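Local coordinates for DNA ligase (Aquifex aeolicus, PDB 3QWU), which probably acts as an ATP-dependent nucleic acid ligase, with adenosine and calcium bound in the model, at residues P145-E150 with E211-V216; Y234-D239 with I259-L264; L121-D126 with I177-L182. One frame throughout, in Å; residues are numbered along the deposited sequence. Where two conformers were deposited one is given.

How the interactions relate
Interaction 2 is the buried contact of the three, interaction 1 lies at the surface, and interaction 3 is partly buried. The first two are neighbours: Gly212 packs on Tyr234 and Glu214 on Ala235, and each lies near the metal and nucleotide region, interaction 1 through Tyr147 and Glu214 and interaction 2 through Asp239. Interaction 3 is about 37 Å from interaction 2, centre to centre, on the other side of the chain's centre and away from the annotated sites. Chemistry follows place: a ring against a guanidinium beside the pocket, a buried amide-arginine bond between two helices, and a hydroxyl gripped by polar side chains where two helices end.

Interaction 1 of 3, residues P145-E150 with E211-V216; sequences PPYVKE and EGREGV
Beside the adenosine pocket, in the part of the chain that matches the RNA ligase family, Tyr147 from a loop meets Arg213, just past helix 195-210. CD1 and CE1 of Tyr147 lie over one face of the Arg213 guanidinium, offset toward its rim, the two planes 27° apart: NH2 comes within 3.2 Å of CD1 of Tyr147, and NH1 within 3.3 Å of CE1 of the same ring. Tyr147 gets there with its CG wedged between the backbone N and the carbonyl carbon (chi1 44°), while CB of Pro145 sits over one face of the ring, 3.5 Å above its plane. The polar ends of both residues converge on Glu79, an adenosine-binding residue: Tyr147 OH bonds one carboxylate oxygen and Arg213 NH1 forms a salt bridge to the other.

Next to this pair, Pro146 leans on the backbone of the opposite segment, CG lying 3.9 Å from Glu211 O. The loop is folded there by a type I turn from Pro145 to Val148; on the other side Gly212, with positive phi, closes a Schellman motif. Glu211 OE1 also lies 3.4 Å from Arg213 NE, a purely electrostatic approach because the oxygen is well out of the guanidinium plane. Glu214, a calcium ligand of this protein with no metal on it here, begins an EGVV sequence that fits motif IV of covalent nucleotidyltransferases, and it pairs with Lys80.

One carboxylate thus holds both the phenol and the cation, which would fix the ring and the guanidinium against each other and tie the loop to a nucleotide-binding residue.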
loop_
_atom_site.group_PDB
_atom_site.type_symbol
_atom_site.label_atom_id
_atom_site.label_comp_id
_atom_site.label_asym_id
_atom_site.label_seq_id
_atom_site.Cartn_x
_atom_site.Cartn_y
_atom_site.Cartn_z
ATOM N N PRO A 145 0.491 -25.374 -5.884
ATOM C CA PRO A 145 -0.784 -26.031 -5.747
ATOM C C PRO A 145 -0.587 -27.271 -4.897
ATOM O O PRO A 145 0.458 -27.891 -4.981
ATOM C CB PRO A 145 -1.142 -26.450 -7.164
ATOM C CG PRO A 145 -0.259 -25.719 -8.038
ATOM C CD PRO A 145 0.953 -25.341 -7.269
ATOM N N PRO A 146 -1.601 -27.664 -4.109
ATOM C CA PRO A 146 -1.387 -28.817 -3.232
ATOM C C PRO A 146 -1.169 -30.139 -3.948
ATOM O O PRO A 146 -0.518 -31.005 -3.384
ATOM C CB PRO A 146 -2.640 -28.840 -2.356
ATOM C CG PRO A 146 -3.655 -27.995 -3.093
ATOM C CD PRO A 146 -2.845 -26.959 -3.775
ATOM N N TYR A 147 -1.671 -30.286 -5.173
ATOM C CA TYR A 147 -1.608 -31.574 -5.877
ATOM C C TYR A 147 -0.288 -31.810 -6.657
ATOM O O TYR A 147 -0.160 -32.785 -7.396
ATOM C CB TYR A 147 -2.803 -31.698 -6.849
ATOM C CG TYR A 147 -3.078 -30.419 -7.661
ATOM C CD1 TYR A 147 -4.024 -29.489 -7.217
ATOM C CD2 TYR A 147 -2.371 -30.137 -8.817
ATOM C CE1 TYR A 147 -4.266 -28.339 -7.899
ATOM C CE2 TYR A 147 -2.615 -28.982 -9.522
ATOM C CZ TYR A 147 -3.570 -28.070 -9.060
ATOM O OH TYR A 147 -3.826 -26.889 -9.748
ATOM N N VAL A 148 0.660 -30.888 -6.558
ATOM C CA VAL A 148 1.972 -31.117 -7.133
ATOM C C VAL A 148 2.806 -31.205 -5.902
ATOM O O VAL A 148 3.023 -30.198 -5.235
ATOM C CB VAL A 148 2.526 -29.961 -8.041
ATOM C CG1 VAL A 148 3.716 -30.477 -8.812
ATOM C CG2 VAL A 148 1.507 -29.460 -8.956
ATOM N N LYS A 149 3.234 -32.408 -5.585
ATOM C CA LYS A 149 3.959 -32.623 -4.339
ATOM C C LYS A 149 5.459 -32.384 -4.523
ATOM O O LYS A 149 6.151 -32.122 -3.553
ATOM C CB LYS A 149 3.683 -34.028 -3.783
ATOM C CG LYS A 149 2.171 -34.255 -3.530
ATOM C CD LYS A 149 1.710 -35.686 -3.838
ATOM C CE LYS A 149 0.257 -35.942 -3.365
ATOM N NZ LYS A 149 -0.156 -37.422 -3.392
ATOM N N GLU A 150 5.942 -32.442 -5.761
ATOM C CA GLU A 150 7.349 -32.214 -6.017
ATOM C C GLU A 150 7.666 -31.834 -7.442
ATOM O O GLU A 150 6.847 -31.946 -8.341
ATOM C CB GLU A 150 8.198 -33.451 -5.593
ATOM C CG GLU A 150 8.178 -34.643 -6.554
ATOM C CD GLU A 150 7.218 -35.758 -6.116
ATOM O OE1 GLU A 150 7.312 -36.205 -4.941
ATOM O OE2 GLU A 150 6.380 -36.194 -6.939
ATOM N N GLU A 211 -10.522 -26.375 -0.596
ATOM C CA GLU A 211 -9.404 -27.259 -1.038
ATOM C C GLU A 211 -8.104 -26.476 -1.251
ATOM O O GLU A 211 -7.112 -27.016 -1.677
ATOM C CB GLU A 211 -9.754 -27.953 -2.359
ATOM C CG GLU A 211 -10.909 -28.984 -2.296
ATOM C CD GLU A 211 -11.348 -29.482 -3.679
ATOM O OE1 GLU A 211 -10.989 -28.817 -4.671
ATOM O OE2 GLU A 211 -12.055 -30.527 -3.759
ATOM N N GLY A 212 -8.118 -25.186 -1.030
ATOM C CA GLY A 212 -6.901 -24.381 -1.253
ATOM C C GLY A 212 -6.550 -24.149 -2.697
ATOM O O GLY A 212 -5.398 -24.006 -3.032
ATOM N N ARG A 213 -7.516 -24.134 -3.584
ATOM C CA ARG A 213 -7.217 -23.857 -4.996
ATOM C C ARG A 213 -7.274 -22.369 -5.258
ATOM O O ARG A 213 -7.801 -21.607 -4.429
ATOM C CB ARG A 213 -8.202 -24.624 -5.880
ATOM C CG ARG A 213 -7.747 -26.085 -5.939
ATOM C CD ARG A 213 -8.583 -27.031 -6.639
ATOM N NE ARG A 213 -8.036 -28.345 -6.322
ATOM C CZ ARG A 213 -7.494 -29.194 -7.184
ATOM N NH1 ARG A 213 -7.462 -28.944 -8.519
ATOM N NH2 ARG A 213 -7.024 -30.336 -6.704
ATOM N N GLU A 214 -6.676 -21.926 -6.348
ATOM C CA GLU A 214 -6.551 -20.478 -6.514
ATOM C C GLU A 214 -7.861 -19.790 -6.889
ATOM O O GLU A 214 -8.160 -18.709 -6.401
ATOM C CB GLU A 214 -5.482 -20.105 -7.515
ATOM C CG GLU A 214 -5.224 -18.616 -7.462
ATOM C CD GLU A 214 -4.069 -18.210 -8.346
ATOM O OE1 GLU A 214 -3.221 -17.426 -7.856
ATOM O OE2 GLU A 214 -3.990 -18.690 -9.504
ATOM N N GLY A 215 -8.671 -20.448 -7.708
ATOM C CA GLY A 215 -9.797 -19.801 -8.351
ATOM C C GLY A 215 -10.139 -20.420 -9.685
ATOM O O GLY A 215 -9.749 -21.544 -9.964
ATOM N N VAL A 216 -10.894 -19.699 -10.497
ATOM C CA VAL A 216 -11.232 -20.152 -11.829
ATOM C C VAL A 216 -11.034 -19.041 -12.828
ATOM O O VAL A 216 -10.982 -17.855 -12.458
ATOM C CB VAL A 216 -12.717 -20.639 -11.872
ATOM C CG1 VAL A 216 -12.931 -21.747 -10.856
ATOM C CG2 VAL A 216 -13.689 -19.442 -11.615
#

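Interaction 2 of 3, residues Y234-D239 with I259-L264; sequences YANLMD and ILRLVL. With CA (calcium ion), chain D.
Helices 233-242 and 254-269 come closest at Asn236 and Leu262, whose CA atoms are 7.3 Å apart. Asn236 CG is anti to its carbonyl carbon (chi1 -77°), which turns the amide toward the second helix and across the extended side chain of Arg261. Arg261 NH1 donates to Asn236 OD1 over 3.1 Å with an N-H...O angle of 163°, meeting the oxygen almost in line with its C=O bond; OD1 lies at the guanidinium edge, in its plane, the amide tilted 59° from it. At the other end of the amide, ND2 passes 3.6 Å from Arg261 CB and donates to a water 3.2 Å away, which bonds Arg261 O weakly. Asn257, one turn back, takes an N-H from Arg261 NH2.

The second helix belongs to the Pab1020-type C-terminal ligase region, and its far side, through Ile259, Leu260, Val263 and Leu264, packs on the second subunit. Leu237 CD2 and Leu262 CD2 approach loosely, to 4.4 Å, with Leu277 of helix 276-299 against both.

One turn beyond Asn236, Asp239 OD1 binds the calcium ion at 2.5 Å, alongside Asp82, Glu143 and two waters. OD2 of Asp239 and NH1 of Arg261, opposite charges 4.9 Å apart, are not in contact, so any pull between them is at most weakly electrostatic.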
loop_
_atom_site.group_PDB
_atom_site.type_symbol
_atom_site.label_atom_id
_atom_site.label_comp_id
_atom_site.label_asym_id
_atom_site.label_seq_id
_atom_site.Cartn_x
_atom_site.Cartn_y
_atom_site.Cartn_z
ATOM N N TYR A 234 -9.133 -17.743 0.271
ATOM C CA TYR A 234 -7.907 -18.440 0.673
ATOM C C TYR A 234 -6.671 -17.996 -0.110
ATOM O O TYR A 234 -5.619 -17.677 0.470
ATOM C CB TYR A 234 -8.060 -19.944 0.549
ATOM C CG TYR A 234 -6.752 -20.721 0.658
ATOM C CD1 TYR A 234 -5.881 -20.848 -0.466
ATOM C CD2 TYR A 234 -6.379 -21.342 1.863
ATOM C CE1 TYR A 234 -4.711 -21.559 -0.372
ATOM C CE2 TYR A 234 -5.192 -22.058 1.965
ATOM C CZ TYR A 234 -4.379 -22.162 0.861
ATOM O OH TYR A 234 -3.213 -22.884 0.946
ATOM N N ALA A 235 -6.775 -17.950 -1.425
ATOM C CA ALA A 235 -5.617 -17.574 -2.215
ATOM C C ALA A 235 -5.293 -16.123 -2.023
ATOM O O ALA A 235 -4.146 -15.746 -2.046
ATOM C CB ALA A 235 -5.856 -17.862 -3.677
ATOM N N ASN A 236 -6.296 -15.276 -1.918
ATOM C CA ASN A 236 -6.057 -13.877 -1.660
ATOM C C ASN A 236 -5.317 -13.671 -0.342
ATOM O O ASN A 236 -4.301 -12.998 -0.306
ATOM C CB ASN A 236 -7.389 -13.076 -1.655
ATOM C CG ASN A 236 -7.915 -12.825 -3.041
ATOM O OD1 ASN A 236 -7.154 -12.405 -3.930
ATOM N ND2 ASN A 236 -9.215 -13.012 -3.244
ATOM N N LEU A 237 -5.795 -14.325 0.717
ATOM C CA LEU A 237 -5.094 -14.306 1.981
ATOM C C LEU A 237 -3.600 -14.758 1.862
ATOM O O LEU A 237 -2.702 -14.066 2.314
ATOM C CB LEU A 237 -5.838 -15.152 2.999
ATOM C CG LEU A 237 -7.134 -14.532 3.478
ATOM C CD1 LEU A 237 -7.968 -15.587 4.213
ATOM C CD2 LEU A 237 -6.854 -13.299 4.327
ATOM N N MET A 238 -3.380 -15.916 1.252
ATOM C CA MET A 238 -2.064 -16.510 1.123
ATOM C C MET A 238 -1.141 -15.561 0.321
ATOM O O MET A 238 0.035 -15.479 0.595
ATOM C CB MET A 238 -2.148 -17.837 0.359
ATOM C CG MET A 238 -2.069 -19.113 1.100
ATOM S SD MET A 238 -0.922 -19.270 2.538
ATOM C CE MET A 238 -2.081 -18.756 3.854
ATOM N N ASP A 239 -1.670 -14.886 -0.687
ATOM C CA ASP A 239 -0.846 -13.897 -1.386
ATOM C C ASP A 239 -0.370 -12.832 -0.432
ATOM O O ASP A 239 0.806 -12.479 -0.489
ATOM C CB ASP A 239 -1.533 -13.236 -2.563
ATOM C CG ASP A 239 -1.680 -14.177 -3.738
ATOM O OD1 ASP A 239 -1.001 -15.223 -3.787
ATOM O OD2 ASP A 239 -2.489 -13.858 -4.610
ATOM N N ILE A 259 -7.533 -6.419 -0.445
ATOM C CA ILE A 259 -8.483 -6.245 0.627
ATOM C C ILE A 259 -9.900 -6.099 0.100
ATOM O O ILE A 259 -10.818 -6.727 0.621
ATOM C CB ILE A 259 -8.111 -5.021 1.509
ATOM C CG1 ILE A 259 -6.799 -5.327 2.232
ATOM C CG2 ILE A 259 -9.204 -4.737 2.487
ATOM C CD1 ILE A 259 -5.921 -4.129 2.461
ATOM N N LEU A 260 -10.076 -5.247 -0.918
ATOM C CA LEU A 260 -11.352 -5.164 -1.605
ATOM C C LEU A 260 -11.819 -6.522 -2.135
ATOM O O LEU A 260 -13.006 -6.763 -2.218
ATOM C CB LEU A 260 -11.334 -4.118 -2.740
ATOM C CG LEU A 260 -11.670 -2.684 -2.255
ATOM C CD1 LEU A 260 -11.516 -1.596 -3.322
ATOM C CD2 LEU A 260 -13.044 -2.696 -1.733
ATOM N N ARG A 261 -10.912 -7.388 -2.544
ATOM C CA ARG A 261 -11.355 -8.720 -2.978
ATOM C C ARG A 261 -11.985 -9.475 -1.808
ATOM O O ARG A 261 -13.018 -10.071 -1.944
ATOM C CB ARG A 261 -10.212 -9.531 -3.528
ATOM C CG ARG A 261 -9.783 -9.115 -4.916
ATOM C CD ARG A 261 -8.415 -9.855 -5.224
ATOM N NE ARG A 261 -7.534 -9.100 -6.131
ATOM C CZ ARG A 261 -6.380 -9.548 -6.554
ATOM N NH1 ARG A 261 -5.928 -10.757 -6.190
ATOM N NH2 ARG A 261 -5.697 -8.812 -7.385
ATOM N N LEU A 262 -11.346 -9.414 -0.653
ATOM C CA LEU A 262 -11.854 -10.081 0.536
ATOM C C LEU A 262 -13.119 -9.376 1.017
ATOM O O LEU A 262 -14.108 -10.026 1.298
ATOM C CB LEU A 262 -10.794 -10.113 1.630
ATOM C CG LEU A 262 -11.178 -10.800 2.951
ATOM C CD1 LEU A 262 -11.294 -12.319 2.816
ATOM C CD2 LEU A 262 -10.165 -10.445 4.024
ATOM N N VAL A 263 -13.111 -8.052 1.050
ATOM C CA VAL A 263 -14.278 -7.347 1.533
ATOM C C VAL A 263 -15.502 -7.569 0.663
ATOM O O VAL A 263 -16.586 -7.812 1.187
ATOM C CB VAL A 263 -14.033 -5.834 1.715
ATOM C CG1 VAL A 263 -15.295 -5.168 2.205
ATOM C CG2 VAL A 263 -12.957 -5.604 2.720
ATOM N N LEU A 264 -15.347 -7.518 -0.649
ATOM C CA LEU A 264 -16.501 -7.758 -1.535
ATOM C C LEU A 264 -17.051 -9.191 -1.550
ATOM O O LEU A 264 -18.236 -9.370 -1.776
ATOM C CB LEU A 264 -16.255 -7.214 -2.951
ATOM C CG LEU A 264 -16.199 -5.667 -2.942
ATOM C CD1 LEU A 264 -15.592 -5.187 -4.201
ATOM C CD2 LEU A 264 -17.585 -5.092 -2.761
HETATM CA CA CA D . -1.559 -17.612 -4.449
HETATM O O HOH W 1 -12.017 -13.090 -1.667
HETATM O O HOH W 2 -2.788 -16.136 -5.606
HETATM O O HOH W 3 -0.237 -16.556 -6.078
#

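Interaction 3 of 3, residues L121-D126 with I177-L182; sequences LDENPD and IEKYNL
Hydrogen bonds carry this contact, and three of them meet on one atom, the hydroxyl of Tyr180. It donates to Glu123 OE1, modelled at only 2.5 Å, so the exact length is best read with caution. Asn124 brings its ND2 to the same oxygen, 3.0 Å from Tyr180 OH with an N-H...O angle of 147°, the hydroxyl lying in the amide plane. That ND2 is shared, for it also bonds Ile120 O in the preceding helical turn, which would steady the amide. The third bond comes from the neighbour in sequence: Lys179 NZ donates to Tyr180 OH over 3.0 Å. Two N-H donors may polarise the hydroxyl toward the carboxylate, though the very short distance should not be pressed.

The flat groups are turned steeply against one another. Glu123 arrives at the edge of the phenol, near the ring plane, with OE1 3.3 Å from Tyr180 CE2 and its carboxylate 71° from the ring; the Asn124 amide stands at 81° to it. Lys179 packs its own CG over one face, toward the rim, with its chain extended and bent only near the end, at chi4, where NZ reaches the hydroxyl.

Across the two segments the one charge pair is long: Glu123 OE1 and Lys179 NZ are 4.0 Å apart.

What is joined here are the C-terminal ends of helices 119-123 and 170-180. Both flank the antiparallel sheet of the RNA ligase-like part, Leu121 packing on Leu127 and Ile129, while Ile177 of the second helix and Leu182 just after it pack on Phe159: a polar tie between helix ends beside that sheet.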
loop_
_atom_site.group_PDB
_atom_site.type_symbol
_atom_site.label_atom_id
_atom_site.label_comp_id
_atom_site.label_asym_id
_atom_site.label_seq_id
_atom_site.Cartn_x
_atom_site.Cartn_y
_atom_site.Cartn_z
ATOM N N LEU A 121 3.435 -30.090 -31.599
ATOM C CA LEU A 121 4.109 -29.029 -32.345
ATOM C C LEU A 121 4.741 -29.613 -33.619
ATOM O O LEU A 121 4.608 -29.039 -34.713
ATOM C CB LEU A 121 5.167 -28.279 -31.473
ATOM C CG LEU A 121 4.623 -27.544 -30.204
ATOM C CD1 LEU A 121 5.720 -26.829 -29.409
ATOM C CD2 LEU A 121 3.477 -26.553 -30.533
ATOM N N ASP A 122 5.397 -30.757 -33.512
ATOM C CA ASP A 122 5.948 -31.379 -34.706
ATOM C C ASP A 122 4.884 -31.484 -35.797
ATOM O O ASP A 122 5.183 -31.235 -36.976
ATOM C CB ASP A 122 6.522 -32.754 -34.405
ATOM C CG ASP A 122 7.709 -32.693 -33.459
ATOM O OD1 ASP A 122 8.359 -31.626 -33.372
ATOM O OD2 ASP A 122 7.986 -33.702 -32.789
ATOM N N GLU A 123 3.659 -31.837 -35.415
ATOM C CA GLU A 123 2.574 -32.049 -36.371
ATOM C C GLU A 123 1.800 -30.778 -36.674
ATOM O O GLU A 123 1.106 -30.718 -37.648
ATOM C CB GLU A 123 1.604 -33.146 -35.884
ATOM C CG GLU A 123 2.344 -34.485 -35.684
ATOM C CD GLU A 123 1.451 -35.672 -35.357
ATOM O OE1 GLU A 123 0.241 -35.516 -35.134
ATOM O OE2 GLU A 123 1.969 -36.787 -35.324
ATOM N N ASN A 124 1.915 -29.775 -35.822
ATOM C CA ASN A 124 1.222 -28.520 -35.973
ATOM C C ASN A 124 2.188 -27.411 -35.560
ATOM O O ASN A 124 1.990 -26.792 -34.532
ATOM C CB ASN A 124 -0.012 -28.512 -35.074
ATOM C CG ASN A 124 -0.863 -29.816 -35.196
ATOM O OD1 ASN A 124 -1.833 -29.835 -35.960
ATOM N ND2 ASN A 124 -0.492 -30.895 -34.448
ATOM N N PRO A 125 3.251 -27.150 -36.366
ATOM C CA PRO A 125 4.295 -26.129 -35.998
ATOM C C PRO A 125 3.854 -24.655 -35.871
ATOM O O PRO A 125 4.620 -23.829 -35.412
ATOM C CB PRO A 125 5.368 -26.286 -37.098
ATOM C CG PRO A 125 4.684 -27.014 -38.203
ATOM C CD PRO A 125 3.611 -27.879 -37.594
ATOM N N ASP A 126 2.625 -24.354 -36.254
ATOM C CA ASP A 126 2.000 -23.044 -36.020
ATOM C C ASP A 126 1.525 -22.799 -34.539
ATOM O O ASP A 126 1.378 -21.654 -34.085
ATOM C CB ASP A 126 0.817 -22.855 -37.014
ATOM C CG ASP A 126 -0.216 -24.048 -36.985
ATOM O OD1 ASP A 126 0.177 -25.263 -37.186
ATOM O OD2 ASP A 126 -1.423 -23.757 -36.773
ATOM N N ILE A 177 -6.003 -31.381 -27.014
ATOM C CA ILE A 177 -5.558 -31.936 -25.740
ATOM C C ILE A 177 -5.927 -33.404 -25.654
ATOM O O ILE A 177 -5.139 -34.224 -25.175
ATOM C CB ILE A 177 -6.215 -31.213 -24.580
ATOM C CG1 ILE A 177 -5.721 -29.763 -24.506
ATOM C CG2 ILE A 177 -5.949 -31.921 -23.260
ATOM C CD1 ILE A 177 -6.560 -28.863 -23.523
ATOM N N GLU A 178 -7.107 -33.756 -26.144
ATOM C CA GLU A 178 -7.533 -35.159 -26.140
ATOM C C GLU A 178 -6.655 -35.966 -27.136
ATOM O O GLU A 178 -6.152 -37.044 -26.806
ATOM C CB GLU A 178 -9.045 -35.275 -26.383
ATOM C CG GLU A 178 -9.547 -36.637 -26.909
ATOM C CD GLU A 178 -9.893 -37.704 -25.813
ATOM O OE1 GLU A 178 -9.395 -37.619 -24.652
ATOM O OE2 GLU A 178 -10.666 -38.648 -26.150
ATOM N N LYS A 179 -6.402 -35.412 -28.308
ATOM C CA LYS A 179 -5.661 -36.137 -29.337
ATOM C C LYS A 179 -4.247 -36.505 -28.880
ATOM O O LYS A 179 -3.860 -37.673 -28.961
ATOM C CB LYS A 179 -5.601 -35.307 -30.619
ATOM C CG LYS A 179 -5.017 -36.047 -31.808
ATOM C CD LYS A 179 -5.086 -35.215 -33.059
ATOM C CE LYS A 179 -4.356 -35.885 -34.189
ATOM N NZ LYS A 179 -3.669 -34.887 -35.045
ATOM N N TYR A 180 -3.523 -35.512 -28.345
ATOM C CA TYR A 180 -2.109 -35.627 -28.006
ATOM C C TYR A 180 -1.851 -35.937 -26.540
ATOM O O TYR A 180 -0.691 -36.021 -26.086
ATOM C CB TYR A 180 -1.412 -34.337 -28.397
ATOM C CG TYR A 180 -1.367 -34.148 -29.898
ATOM C CD1 TYR A 180 -2.132 -33.170 -30.542
ATOM C CD2 TYR A 180 -0.556 -34.963 -30.687
ATOM C CE1 TYR A 180 -2.063 -33.025 -31.940
ATOM C CE2 TYR A 180 -0.477 -34.811 -32.037
ATOM C CZ TYR A 180 -1.226 -33.863 -32.666
ATOM O OH TYR A 180 -1.130 -33.793 -34.008
ATOM N N ASN A 181 -2.951 -36.060 -25.803
ATOM C CA ASN A 181 -2.934 -36.434 -24.410
ATOM C C ASN A 181 -2.194 -35.497 -23.493
ATOM O O ASN A 181 -1.484 -35.922 -22.610
ATOM C CB ASN A 181 -2.302 -37.787 -24.299
ATOM C CG ASN A 181 -3.018 -38.624 -23.340
ATOM O OD1 ASN A 181 -4.061 -39.259 -23.689
ATOM N ND2 ASN A 181 -2.526 -38.633 -22.099
ATOM N N LEU A 182 -2.400 -34.210 -23.677
ATOM C CA LEU A 182 -1.680 -33.208 -22.906
ATOM C C LEU A 182 -2.228 -33.074 -21.472
ATOM O O LEU A 182 -3.392 -33.295 -21.229
ATOM C CB LEU A 182 -1.736 -31.869 -23.657
ATOM C CG LEU A 182 -1.167 -31.942 -25.100
ATOM C CD1 LEU A 182 -1.246 -30.604 -25.824
ATOM C CD2 LEU A 182 0.290 -32.465 -25.062
#